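PDB 4ZWV: putative aminotransferase from Actinomadura melliaura, which probably transfers amino groups with pyridoxal 5'-phosphate as cofactor, as a putative sugar aminotransferase in the biosynthesis of the AT2433 aminopentose. Local coordinates for residues A[198-203]-A[209-214]; A[79-84]-A[338-343]; A[136-141]-A[173-178]; A[21-26]-A[32-37]; A[92-97]-A[122-127]. One frame throughout, in Å; residues are numbered along the deposited sequence.

Contact 1: A[198-203]-A[209-214]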
# COMPACT_ATOMS: atom_id res chain seq x y z
N GLY A 198 2.07 8.09 -5.83
CA GLY A 198 1.45 8.09 -7.14
C GLY A 198 0.34 9.10 -7.20
O GLY A 198 0.06 9.80 -6.22
N LEU A 199 -0.29 9.19 -8.36
CA LEU A 199 -1.37 10.14 -8.56
C LEU A 199 -2.42 9.51 -9.44
O LEU A 199 -2.11 9.04 -10.54
CB LEU A 199 -0.85 11.43 -9.21
CG LEU A 199 -1.85 12.59 -9.22
CD1 LEU A 199 -1.98 13.19 -7.82
CD2 LEU A 199 -1.40 13.65 -10.24
N LEU A 200 -3.65 9.48 -8.95
CA LEU A 200 -4.79 9.06 -9.76
C LEU A 200 -5.51 10.31 -10.24
O LEU A 200 -5.91 11.14 -9.42
CB LEU A 200 -5.73 8.18 -8.94
CG LEU A 200 -7.07 7.84 -9.59
CD1 LEU A 200 -6.86 7.02 -10.87
CD2 LEU A 200 -7.90 7.06 -8.58
N THR A 201 -5.66 10.46 -11.55
CA THR A 201 -6.43 11.60 -12.06
C THR A 201 -7.75 11.08 -12.59
O THR A 201 -7.82 9.97 -13.12
CB THR A 201 -5.67 12.39 -13.15
OG1 THR A 201 -5.64 11.63 -14.37
CG2 THR A 201 -4.25 12.73 -12.71
N LEU A 202 -8.80 11.89 -12.42
CA LEU A 202 -10.15 11.50 -12.79
C LEU A 202 -10.71 12.43 -13.85
O LEU A 202 -10.42 13.63 -13.84
CB LEU A 202 -11.09 11.50 -11.58
CG LEU A 202 -10.81 10.55 -10.41
CD1 LEU A 202 -10.51 9.14 -10.89
CD2 LEU A 202 -9.68 11.08 -9.52
N PRO A 203 -11.55 11.89 -14.74
CA PRO A 203 -12.17 12.70 -15.79
C PRO A 203 -13.47 13.38 -15.38
O PRO A 203 -14.01 14.19 -16.14
CB PRO A 203 -12.43 11.67 -16.89
CG PRO A 203 -12.64 10.39 -16.16
CD PRO A 203 -11.70 10.44 -14.98
N GLU A 209 -14.73 12.46 -6.22
CA GLU A 209 -15.19 12.43 -4.84
C GLU A 209 -15.11 11.01 -4.25
O GLU A 209 -14.70 10.85 -3.09
CB GLU A 209 -16.62 12.97 -4.73
CG GLU A 209 -16.75 14.46 -5.10
CD GLU A 209 -16.14 15.40 -4.07
OE1 GLU A 209 -15.87 14.97 -2.93
OE2 GLU A 209 -15.93 16.59 -4.41
N ARG A 210 -15.46 10.00 -5.03
CA ARG A 210 -15.36 8.61 -4.56
C ARG A 210 -13.90 8.22 -4.32
O ARG A 210 -13.59 7.54 -3.33
CB ARG A 210 -16.00 7.64 -5.55
CG ARG A 210 -17.50 7.82 -5.69
CD ARG A 210 -18.05 6.92 -6.78
NE ARG A 210 -17.83 5.52 -6.44
CZ ARG A 210 -17.47 4.57 -7.30
NH1 ARG A 210 -17.29 4.85 -8.59
NH2 ARG A 210 -17.30 3.33 -6.87
N ALA A 211 -13.01 8.67 -5.19
CA ALA A 211 -11.59 8.36 -5.04
C ALA A 211 -11.00 8.95 -3.78
O ALA A 211 -10.22 8.30 -3.09
CB ALA A 211 -10.79 8.86 -6.26
N MSE A 212 -11.39 10.18 -3.46
CA MSE A 212 -10.89 10.86 -2.27
C MSE A 212 -11.35 10.19 -0.98
O MSE A 212 -10.66 10.26 0.03
CB MSE A 212 -11.32 12.31 -2.26
CG MSE A 212 -10.58 13.14 -3.26
SE MSE A 212 -10.96 15.02 -3.01
CE MSE A 212 -12.71 15.06 -3.83
N LEU A 213 -12.53 9.57 -1.02
CA LEU A 213 -13.00 8.80 0.13
C LEU A 213 -12.34 7.43 0.20
O LEU A 213 -11.82 7.02 1.25
CB LEU A 213 -14.53 8.65 0.08
CG LEU A 213 -15.34 9.88 0.45
CD1 LEU A 213 -16.80 9.64 0.07
CD2 LEU A 213 -15.22 10.16 1.94
N ARG A 214 -12.36 6.69 -0.91
CA ARG A 214 -11.93 5.30 -0.87
C ARG A 214 -10.43 5.13 -0.74
O ARG A 214 -9.97 4.06 -0.36
CB ARG A 214 -12.44 4.55 -2.10
CG ARG A 214 -13.97 4.54 -2.20
CD ARG A 214 -14.45 3.58 -3.28
NE ARG A 214 -14.36 2.21 -2.79
CZ ARG A 214 -14.82 1.14 -3.44
NH1 ARG A 214 -15.41 1.27 -4.62
NH2 ARG A 214 -14.69 -0.06 -2.90
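Ala211 presents its single methyl group to two leucines at once: CB lies 4.1 Å from CD2 of Leu200 and an equal 4.1 Å from CD2 of Leu202. The leucines sit two positions apart on an extended stretch, so their side chains leave the same side of it, toward the helix. Leu200 extends CG trans to its backbone N (chi1 171°), whereas in Leu202 CG is trans to the carbonyl carbon (chi1 -62°); in each it is the CD2 branch that arrives at the methyl. Alanine suits the meeting point because its short side chain lets helix 205-214 come close to strand 198-201, with the CA atoms of Leu200 and Ala211 8.3 Å apart. Val52, on the neighbouring strand 51-54, also touches Leu202 and Ala211, and Val183 of strand 181-185 lies against Leu200. The helix thus covers the edge region of the large mixed sheet where 198-201 runs antiparallel to both its neighbours, as one strand does in the fold type I aminotransferases. Buried methyl groups at van der Waals distance carry the contact, which implies packing by shape and hydrophobicity, with no polar bond between the segments.

Contact 2: A[79-84]-A[338-343]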
# COMPACT_ATOMS: atom_id res chain seq x y z
N SER A 79 -5.31 -6.31 -21.20
CA SER A 79 -4.03 -5.72 -20.84
C SER A 79 -2.94 -6.41 -21.64
O SER A 79 -3.11 -7.56 -22.05
CB SER A 79 -3.79 -5.88 -19.33
OG SER A 79 -2.63 -5.19 -18.91
N THR A 80 -1.83 -5.72 -21.88
CA THR A 80 -0.70 -6.35 -22.55
C THR A 80 0.27 -6.89 -21.49
O THR A 80 0.32 -6.38 -20.37
CB THR A 80 0.04 -5.39 -23.51
OG1 THR A 80 0.72 -6.14 -24.52
CG2 THR A 80 1.06 -4.55 -22.78
N PRO A 81 1.03 -7.94 -21.83
CA PRO A 81 2.01 -8.45 -20.87
C PRO A 81 3.35 -7.73 -20.90
O PRO A 81 4.18 -8.01 -20.04
CB PRO A 81 2.18 -9.91 -21.28
CG PRO A 81 1.85 -9.94 -22.73
CD PRO A 81 0.88 -8.82 -23.01
N LEU A 82 3.55 -6.82 -21.85
CA LEU A 82 4.79 -6.07 -21.92
C LEU A 82 4.64 -4.83 -21.04
O LEU A 82 4.42 -3.71 -21.52
CB LEU A 82 5.14 -5.71 -23.36
CG LEU A 82 6.52 -5.07 -23.52
CD1 LEU A 82 7.61 -6.04 -23.09
CD2 LEU A 82 6.75 -4.61 -24.94
N THR A 83 4.76 -5.05 -19.74
CA THR A 83 4.68 -3.97 -18.78
C THR A 83 5.27 -4.45 -17.47
O THR A 83 5.68 -5.62 -17.36
CB THR A 83 3.22 -3.49 -18.56
OG1 THR A 83 3.20 -2.38 -17.64
CG2 THR A 83 2.36 -4.61 -18.03
N PHE A 84 5.34 -3.56 -16.49
CA PHE A 84 5.80 -3.94 -15.16
C PHE A 84 4.67 -4.75 -14.52
O PHE A 84 3.49 -4.51 -14.79
CB PHE A 84 6.15 -2.72 -14.31
CG PHE A 84 6.64 -3.07 -12.94
CD1 PHE A 84 7.78 -3.84 -12.77
CD2 PHE A 84 5.97 -2.62 -11.81
CE1 PHE A 84 8.24 -4.17 -11.51
CE2 PHE A 84 6.43 -2.94 -10.54
CZ PHE A 84 7.57 -3.72 -10.39
N PRO A 338 1.79 -13.30 -31.37
CA PRO A 338 2.85 -13.37 -32.37
C PRO A 338 3.58 -12.03 -32.55
O PRO A 338 4.77 -12.04 -32.88
CB PRO A 338 2.11 -13.77 -33.65
CG PRO A 338 0.70 -13.36 -33.42
CD PRO A 338 0.46 -13.53 -31.95
N GLY A 339 2.89 -10.92 -32.33
CA GLY A 339 3.53 -9.61 -32.42
C GLY A 339 4.63 -9.48 -31.38
O GLY A 339 5.78 -9.16 -31.69
N LEU A 340 4.28 -9.75 -30.13
CA LEU A 340 5.26 -9.71 -29.06
C LEU A 340 6.37 -10.75 -29.29
O LEU A 340 7.54 -10.45 -29.08
CB LEU A 340 4.58 -9.94 -27.70
CG LEU A 340 5.49 -9.93 -26.47
CD1 LEU A 340 6.37 -8.68 -26.48
CD2 LEU A 340 4.64 -9.99 -25.20
N ASP A 341 5.99 -11.95 -29.71
CA ASP A 341 6.97 -12.99 -30.01
C ASP A 341 8.02 -12.50 -31.02
O ASP A 341 9.19 -12.86 -30.92
CB ASP A 341 6.31 -14.26 -30.56
CG ASP A 341 5.46 -14.99 -29.53
OD1 ASP A 341 5.63 -14.77 -28.32
OD2 ASP A 341 4.62 -15.82 -29.96
N SER A 342 7.59 -11.68 -31.98
CA SER A 342 8.50 -11.28 -33.06
C SER A 342 9.53 -10.24 -32.61
O SER A 342 10.50 -9.99 -33.34
CB SER A 342 7.71 -10.72 -34.25
OG SER A 342 7.23 -9.41 -34.00
N VAL A 343 9.34 -9.65 -31.44
CA VAL A 343 10.29 -8.66 -30.94
C VAL A 343 10.90 -8.96 -29.57
O VAL A 343 11.88 -8.34 -29.16
CB VAL A 343 9.64 -7.25 -30.87
CG1 VAL A 343 9.34 -6.73 -32.26
CG2 VAL A 343 8.39 -7.27 -30.00
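Leu340 and Leu82 both hold CG trans to the backbone N, with chi1 at -180° and -173°, and this sends the two branched ends out toward each other from helix 338-344 and from the loop after strand 76-79. The branches of Leu340 then divide the work. CD2 rests on the ring of Pro81, 3.7 Å from CG, the two side chains running antiparallel as they pass. CD1 faces Leu82, where CD2 stands 4.4 Å away in a looser contact. Leucine fits here because its forked end can meet two partners, while the compact proline ring offers an apolar surface on a rigid piece of loop. Leu82 is the centre of an inverse gamma turn, and its side chain, like the proline ring, is directed toward the helix. Met347 of strand 347-350 touches both leucines and extends the apolar patch. Helix 338-344 is steadied at its start by Asp102, whose carboxylate oxygens accept from the backbone N atoms of Gly339 and Leu340. A turn later, Ser342 OG bonds back to Gly339 O at 2.7 Å. The loop follows strand 76-79 of the large sheet and the helix precedes strand 347-350 of a small antiparallel sheet, consistent with the junction of large and small domains in fold type I aminotransferases.

Contact 3: A[136-141]-A[173-178]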
# COMPACT_ATOMS: atom_id res chain seq x y z
N VAL A 136 0.25 5.88 -26.02
CA VAL A 136 -0.73 5.18 -26.83
C VAL A 136 -1.55 6.16 -27.67
O VAL A 136 -1.74 7.31 -27.29
CB VAL A 136 -1.66 4.34 -25.90
CG1 VAL A 136 -2.76 3.63 -26.65
CG2 VAL A 136 -0.83 3.34 -25.08
N ASP A 137 -2.02 5.69 -28.83
CA ASP A 137 -2.92 6.47 -29.69
C ASP A 137 -4.31 6.57 -29.05
O ASP A 137 -5.21 5.78 -29.37
CB ASP A 137 -2.98 5.80 -31.07
CG ASP A 137 -3.72 6.63 -32.10
OD1 ASP A 137 -4.42 7.62 -31.76
OD2 ASP A 137 -3.62 6.26 -33.29
N LEU A 138 -4.49 7.54 -28.16
CA LEU A 138 -5.70 7.62 -27.35
C LEU A 138 -6.95 7.95 -28.15
O LEU A 138 -8.04 7.48 -27.79
CB LEU A 138 -5.51 8.65 -26.23
CG LEU A 138 -4.47 8.22 -25.18
CD1 LEU A 138 -4.23 9.38 -24.22
CD2 LEU A 138 -4.92 6.99 -24.40
N ASP A 139 -6.83 8.71 -29.24
CA ASP A 139 -8.00 9.02 -30.06
C ASP A 139 -8.50 7.77 -30.77
O ASP A 139 -9.70 7.55 -30.91
CB ASP A 139 -7.70 10.10 -31.11
CG ASP A 139 -7.51 11.50 -30.52
OD1 ASP A 139 -7.73 11.72 -29.31
OD2 ASP A 139 -7.14 12.40 -31.31
N ARG A 140 -7.57 6.95 -31.24
CA ARG A 140 -7.95 5.70 -31.90
C ARG A 140 -8.64 4.77 -30.90
O ARG A 140 -9.67 4.15 -31.21
CB ARG A 140 -6.74 5.02 -32.51
CG ARG A 140 -7.09 3.74 -33.21
CD ARG A 140 -5.91 3.15 -33.94
NE ARG A 140 -6.27 1.85 -34.50
CZ ARG A 140 -5.39 0.93 -34.87
NH1 ARG A 140 -4.09 1.18 -34.76
NH2 ARG A 140 -5.81 -0.22 -35.36
N LEU A 141 -8.07 4.70 -29.71
CA LEU A 141 -8.65 3.93 -28.63
C LEU A 141 -10.09 4.38 -28.34
O LEU A 141 -10.99 3.55 -28.24
CB LEU A 141 -7.76 4.08 -27.39
CG LEU A 141 -8.27 3.44 -26.11
CD1 LEU A 141 -8.41 1.93 -26.29
CD2 LEU A 141 -7.32 3.77 -24.97
N VAL A 173 -2.23 17.72 -25.77
CA VAL A 173 -2.94 17.63 -24.51
C VAL A 173 -2.13 16.76 -23.55
O VAL A 173 -1.73 15.65 -23.90
CB VAL A 173 -4.35 17.03 -24.71
CG1 VAL A 173 -5.05 16.78 -23.36
CG2 VAL A 173 -5.19 17.95 -25.60
N PRO A 174 -1.86 17.28 -22.34
CA PRO A 174 -1.10 16.49 -21.36
C PRO A 174 -1.81 15.20 -20.99
O PRO A 174 -3.05 15.18 -20.87
CB PRO A 174 -1.02 17.41 -20.14
CG PRO A 174 -2.18 18.37 -20.31
CD PRO A 174 -2.33 18.56 -21.79
N LEU A 175 -1.06 14.12 -20.80
CA LEU A 175 -1.66 12.94 -20.21
C LEU A 175 -2.36 13.32 -18.90
O LEU A 175 -1.88 14.18 -18.15
CB LEU A 175 -0.63 11.84 -19.95
CG LEU A 175 0.07 11.26 -21.18
CD1 LEU A 175 0.93 10.08 -20.75
CD2 LEU A 175 -0.96 10.83 -22.25
N GLY A 176 -3.51 12.69 -18.67
CA GLY A 176 -4.38 13.08 -17.57
C GLY A 176 -5.63 13.83 -18.03
O GLY A 176 -6.58 14.00 -17.27
N SER A 177 -5.64 14.28 -19.28
CA SER A 177 -6.73 15.13 -19.76
C SER A 177 -7.40 14.60 -21.02
O SER A 177 -7.94 15.39 -21.81
CB SER A 177 -6.22 16.56 -20.02
OG SER A 177 -5.90 17.22 -18.81
N HIS A 178 -7.39 13.29 -21.21
CA HIS A 178 -7.99 12.71 -22.41
C HIS A 178 -9.29 11.95 -22.11
O HIS A 178 -9.80 11.23 -22.95
CB HIS A 178 -6.99 11.78 -23.12
CG HIS A 178 -5.76 12.49 -23.60
ND1 HIS A 178 -4.63 12.63 -22.83
CD2 HIS A 178 -5.49 13.09 -24.79
CE1 HIS A 178 -3.71 13.30 -23.51
NE2 HIS A 178 -4.21 13.58 -24.70
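Asp137 OD1, directly ahead of the Leu138 that meets His178, is held by two groups: the backbone N of Arg140 at 3.3 Å and the hydroxyl of Tyr170. The amide approaches from above the carboxylate plane with an N-H...O angle of 160°, a capping bond at the N-cap of helix 138-152. One residue on, Leu138 holds CG trans to the carbonyl carbon (chi1 -68°), which carries CD1 across to a face of the His178 ring, 3.7 Å from its centroid, in a CH-pi contact offset toward the rim near CG. Val173 CG1 covers the opposite face, so the imidazole is sandwiched between aliphatic groups, while its NE2 bonds to the backbone O of Tyr170. The helix is the crossover of a beta-alpha-beta unit between parallel strands 123-129 and 157-161, and the contact joins its first turn to the chain leaving the small hairpin 169-174. With alanine at His178, Leu138 CD1 would probably lose the ring face it rests on, and Tyr170 O this partner. Leu175 CD2 touches Leu138 CD1 at 4.1 Å. A type II turn from Pro174 to Ser177 leads to His178; Gly176 has a positive phi there, and a side chain would collide with the carbonyl of Leu175.

Contact 4: A[21-26]-A[32-37]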
# COMPACT_ATOMS: atom_id res chain seq x y z
N ALA A 21 12.50 17.67 7.08
CA ALA A 21 12.69 18.28 8.40
C ALA A 21 11.44 19.07 8.81
O ALA A 21 11.07 19.07 9.98
CB ALA A 21 13.93 19.19 8.41
N GLU A 22 10.83 19.75 7.84
CA GLU A 22 9.61 20.52 8.06
C GLU A 22 8.48 19.61 8.55
O GLU A 22 7.77 19.95 9.51
CB GLU A 22 9.20 21.26 6.78
CG GLU A 22 7.90 22.07 6.87
CD GLU A 22 7.35 22.51 5.51
OE1 GLU A 22 7.95 22.17 4.47
OE2 GLU A 22 6.30 23.18 5.48
N VAL A 23 8.34 18.45 7.92
CA VAL A 23 7.32 17.48 8.31
C VAL A 23 7.57 17.00 9.73
O VAL A 23 6.67 17.02 10.57
CB VAL A 23 7.28 16.29 7.34
CG1 VAL A 23 6.34 15.20 7.85
CG2 VAL A 23 6.80 16.76 5.97
N PHE A 24 8.80 16.59 10.01
CA PHE A 24 9.11 16.11 11.36
C PHE A 24 8.89 17.20 12.41
O PHE A 24 8.35 16.94 13.49
CB PHE A 24 10.55 15.59 11.43
CG PHE A 24 10.79 14.29 10.72
CD1 PHE A 24 9.74 13.53 10.22
CD2 PHE A 24 12.08 13.81 10.56
CE1 PHE A 24 9.98 12.33 9.55
CE2 PHE A 24 12.33 12.62 9.90
CZ PHE A 24 11.29 11.87 9.40
N ALA A 25 9.29 18.43 12.10
CA ALA A 25 9.16 19.53 13.05
C ALA A 25 7.70 19.87 13.33
O ALA A 25 7.36 20.30 14.43
CB ALA A 25 9.92 20.76 12.53
N SER A 26 6.83 19.65 12.34
CA SER A 26 5.40 19.93 12.50
C SER A 26 4.75 18.92 13.43
O SER A 26 3.73 19.20 14.06
CB SER A 26 4.68 19.89 11.15
OG SER A 26 4.46 18.54 10.76
N GLY A 32 -1.92 15.43 5.22
CA GLY A 32 -2.29 16.75 5.68
C GLY A 32 -1.91 17.86 4.70
O GLY A 32 -2.13 17.73 3.49
N PRO A 33 -1.33 18.95 5.22
CA PRO A 33 -1.09 20.13 4.38
C PRO A 33 -0.06 19.92 3.28
O PRO A 33 -0.20 20.57 2.24
CB PRO A 33 -0.59 21.18 5.39
CG PRO A 33 -0.13 20.41 6.58
CD PRO A 33 -1.01 19.19 6.64
N ARG A 34 0.93 19.06 3.46
CA ARG A 34 1.90 18.87 2.38
C ARG A 34 1.26 18.11 1.22
O ARG A 34 1.51 18.41 0.07
CB ARG A 34 3.15 18.13 2.87
CG ARG A 34 3.90 18.82 4.02
CD ARG A 34 4.70 20.06 3.57
NE ARG A 34 3.85 21.19 3.20
CZ ARG A 34 3.22 21.97 4.06
NH1 ARG A 34 2.47 22.97 3.61
NH2 ARG A 34 3.32 21.76 5.36
N VAL A 35 0.42 17.13 1.54
CA VAL A 35 -0.33 16.42 0.51
C VAL A 35 -1.20 17.41 -0.27
O VAL A 35 -1.23 17.37 -1.50
CB VAL A 35 -1.20 15.31 1.11
CG1 VAL A 35 -2.28 14.85 0.10
CG2 VAL A 35 -0.34 14.14 1.54
N ALA A 36 -1.89 18.30 0.44
CA ALA A 36 -2.72 19.30 -0.23
C ALA A 36 -1.89 20.21 -1.13
O ALA A 36 -2.29 20.50 -2.26
CB ALA A 36 -3.48 20.13 0.81
N GLU A 37 -0.73 20.63 -0.65
CA GLU A 37 0.18 21.49 -1.41
C GLU A 37 0.68 20.79 -2.68
O GLU A 37 0.71 21.37 -3.76
CB GLU A 37 1.37 21.91 -0.53
CG GLU A 37 2.35 22.86 -1.22
CD GLU A 37 3.57 23.20 -0.39
OE1 GLU A 37 3.65 22.77 0.78
OE2 GLU A 37 4.46 23.90 -0.91
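Glu22, in the conformer described, lays its carboxylate over one face of the Arg34 guanidinium, with OE2 3.3 Å from NH2 and the two flat groups only 20° from parallel. Because OE2 hovers above the plane, offset toward the rim, the pairing is an electrostatic salt bridge and is not a hydrogen bond. Glu22 can reach across because its chain is stretched out, CG trans to the backbone N (chi1 178°) and straight beyond. Arg34 does the reverse, bending at chi2 and chi3, which swings its guanidinium toward Glu37, one turn further on in its own helix. There NE and NH1 both give their hydrogens to Glu37 OE1, NE at 2.9 Å, with the acceptor near the guanidinium plane. This side-on grip fixes how the plane is turned and presents its face to Glu22. Together the three residues form a salt-bridge network, which Arg19 extends by pairing with both glutamates; the intervening cations probably ease the repulsion between the two carboxylates. The contact joins two consecutive helices, 16-26 and 33-46, across a short loop, near the N terminus and away from the annotated cofactor site. Beneath the charges, Val23 CG2 packs on Arg34 CG at 4.1 Å; a valine suits this buried spot because its compact apolar branch can lie against the arginine's methylene. Gly32 holds the N-cap of the second helix, where a CB would clash with Pro33 CD, and Asp243 accepts from the backbone N atoms of Gly32, Arg34 and Val35.

Contact 5: A[92-97]-A[122-127]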
# COMPACT_ATOMS: atom_id res chain seq x y z
N LEU A 92 -5.43 -9.01 -11.03
CA LEU A 92 -5.67 -10.26 -10.31
C LEU A 92 -6.14 -9.99 -8.88
O LEU A 92 -7.04 -10.68 -8.39
CB LEU A 92 -4.40 -11.13 -10.31
CG LEU A 92 -3.91 -11.50 -11.71
CD1 LEU A 92 -2.66 -12.35 -11.63
CD2 LEU A 92 -5.01 -12.22 -12.47
N ALA A 93 -5.55 -8.98 -8.25
CA ALA A 93 -5.91 -8.62 -6.87
C ALA A 93 -7.33 -8.08 -6.81
O ALA A 93 -8.00 -8.19 -5.77
CB ALA A 93 -4.93 -7.61 -6.29
N ASP A 94 -7.80 -7.51 -7.92
CA ASP A 94 -9.16 -6.99 -8.03
C ASP A 94 -10.17 -8.12 -8.26
O ASP A 94 -11.37 -7.86 -8.31
CB ASP A 94 -9.24 -5.97 -9.18
CG ASP A 94 -10.54 -5.17 -9.19
OD1 ASP A 94 -10.81 -4.46 -8.19
OD2 ASP A 94 -11.28 -5.23 -10.20
N GLY A 95 -9.69 -9.36 -8.38
CA GLY A 95 -10.57 -10.51 -8.56
C GLY A 95 -11.01 -10.75 -9.99
O GLY A 95 -11.96 -11.49 -10.22
N ARG A 96 -10.30 -10.16 -10.95
CA ARG A 96 -10.68 -10.28 -12.36
C ARG A 96 -9.76 -11.20 -13.14
O ARG A 96 -8.71 -11.63 -12.66
CB ARG A 96 -10.71 -8.90 -13.04
CG ARG A 96 -11.35 -7.82 -12.21
CD ARG A 96 -12.79 -8.13 -11.81
NE ARG A 96 -13.25 -7.13 -10.86
CZ ARG A 96 -14.45 -7.11 -10.30
NH1 ARG A 96 -15.35 -8.03 -10.60
NH2 ARG A 96 -14.74 -6.15 -9.42
N ARG A 97 -10.14 -11.46 -14.39
CA ARG A 97 -9.38 -12.30 -15.29
C ARG A 97 -8.68 -11.46 -16.36
O ARG A 97 -9.30 -10.60 -16.98
CB ARG A 97 -10.34 -13.31 -15.92
CG ARG A 97 -9.87 -13.99 -17.17
CD ARG A 97 -10.88 -15.07 -17.57
NE ARG A 97 -12.19 -14.53 -17.91
CZ ARG A 97 -12.58 -14.25 -19.15
NH1 ARG A 97 -11.74 -14.45 -20.16
NH2 ARG A 97 -13.80 -13.78 -19.39
N ALA A 122 -17.74 -9.92 -22.06
CA ALA A 122 -17.16 -10.04 -20.72
C ALA A 122 -16.21 -8.90 -20.35
O ALA A 122 -15.73 -8.85 -19.22
CB ALA A 122 -16.43 -11.38 -20.57
N THR A 123 -15.93 -8.00 -21.28
CA THR A 123 -14.93 -6.96 -21.04
C THR A 123 -15.39 -5.94 -20.03
O THR A 123 -16.39 -5.24 -20.21
CB THR A 123 -14.55 -6.23 -22.33
OG1 THR A 123 -14.06 -7.18 -23.27
CG2 THR A 123 -13.47 -5.21 -22.04
N ARG A 124 -14.64 -5.86 -18.94
CA ARG A 124 -14.91 -4.92 -17.88
C ARG A 124 -14.18 -3.58 -18.08
O ARG A 124 -14.75 -2.50 -17.91
CB ARG A 124 -14.46 -5.57 -16.57
CG ARG A 124 -14.57 -4.73 -15.36
CD ARG A 124 -14.20 -5.55 -14.11
NE ARG A 124 -14.78 -4.89 -12.96
CZ ARG A 124 -16.03 -5.07 -12.55
NH1 ARG A 124 -16.49 -4.40 -11.51
NH2 ARG A 124 -16.83 -5.92 -13.20
N ALA A 125 -12.94 -3.68 -18.51
CA ALA A 125 -12.06 -2.52 -18.61
C ALA A 125 -10.85 -2.87 -19.45
O ALA A 125 -10.60 -4.04 -19.74
CB ALA A 125 -11.60 -2.05 -17.22
N ILE A 126 -10.12 -1.83 -19.83
CA ILE A 126 -8.88 -1.96 -20.58
C ILE A 126 -7.83 -1.14 -19.86
O ILE A 126 -8.11 0.01 -19.54
CB ILE A 126 -9.05 -1.45 -22.02
CG1 ILE A 126 -10.17 -2.22 -22.74
CG2 ILE A 126 -7.72 -1.55 -22.79
CD1 ILE A 126 -10.79 -1.41 -23.88
N ILE A 127 -6.68 -1.72 -19.54
CA ILE A 127 -5.58 -0.92 -19.01
C ILE A 127 -4.59 -0.71 -20.14
O ILE A 127 -4.13 -1.68 -20.75
CB ILE A 127 -4.88 -1.57 -17.80
CG1 ILE A 127 -5.90 -1.80 -16.67
CG2 ILE A 127 -3.74 -0.70 -17.32
CD1 ILE A 127 -5.29 -2.36 -15.37
O HOH W 1 -12.85 -3.54 -11.62
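Ala122 meets Arg97 first, its CB lying 3.8 Å from NH2 at the edge of the guanidinium and near its plane, in the conformer described; that arginine is held by a salt bridge to Asp75. Two residues on, Arg124 extends its chain from CG to NE and lays its guanidinium flat on that of Arg96, the centres 3.4 Å apart and the planes 12° from parallel. The nearest nitrogens, Arg96 NH2 and Arg124 NH1, are 3.2 Å apart, two donors that share no bond. Each guanidinium turns its edge to acceptors instead. Arg96 NE forms a salt bridge with Asp94 OD2, a nearly straight hydrogen bond of 2.8 Å (173°) from above the carboxylate plane, and its NH1 pairs with Glu72; Arg124 gives to the backbone O atoms of Ala70 and Arg74, while its NE donates to a water that also bonds Asp94 OD2. Gly95, with positive phi, ends helix 85-93 in a Schellman motif between Asp94 and Arg96. Were Arg96 a leucine, Asp94 would probably lose this salt-bridge partner and the face of Arg124 its stacked mate. Stacking between like-charged planes is thus likely made tolerable by nearby carboxylates and by acceptors at their edges, joining the helix end to strand 123-129.

From the N terminus, contact 4 closes first, a short loop joining helices 16-26 and 33-46, and stands apart in series from everything later. Contact 2 then opens at 79-84 and closes only at 338-343, so its long loop encloses contacts 5, 3 and 1, which follow one another in that order; none cross. Contact 5 ties the end of helix 85-93 to strand 123-129, contact 3 joins the next helix to the chain after strand 173-174, and contact 1 sets helix 205-214 on strand 198-201 of the sheet that contact 5 also reaches. Thr201 of contact 1 packs on Gly176 of contact 3, and contact 2 touches contact 5.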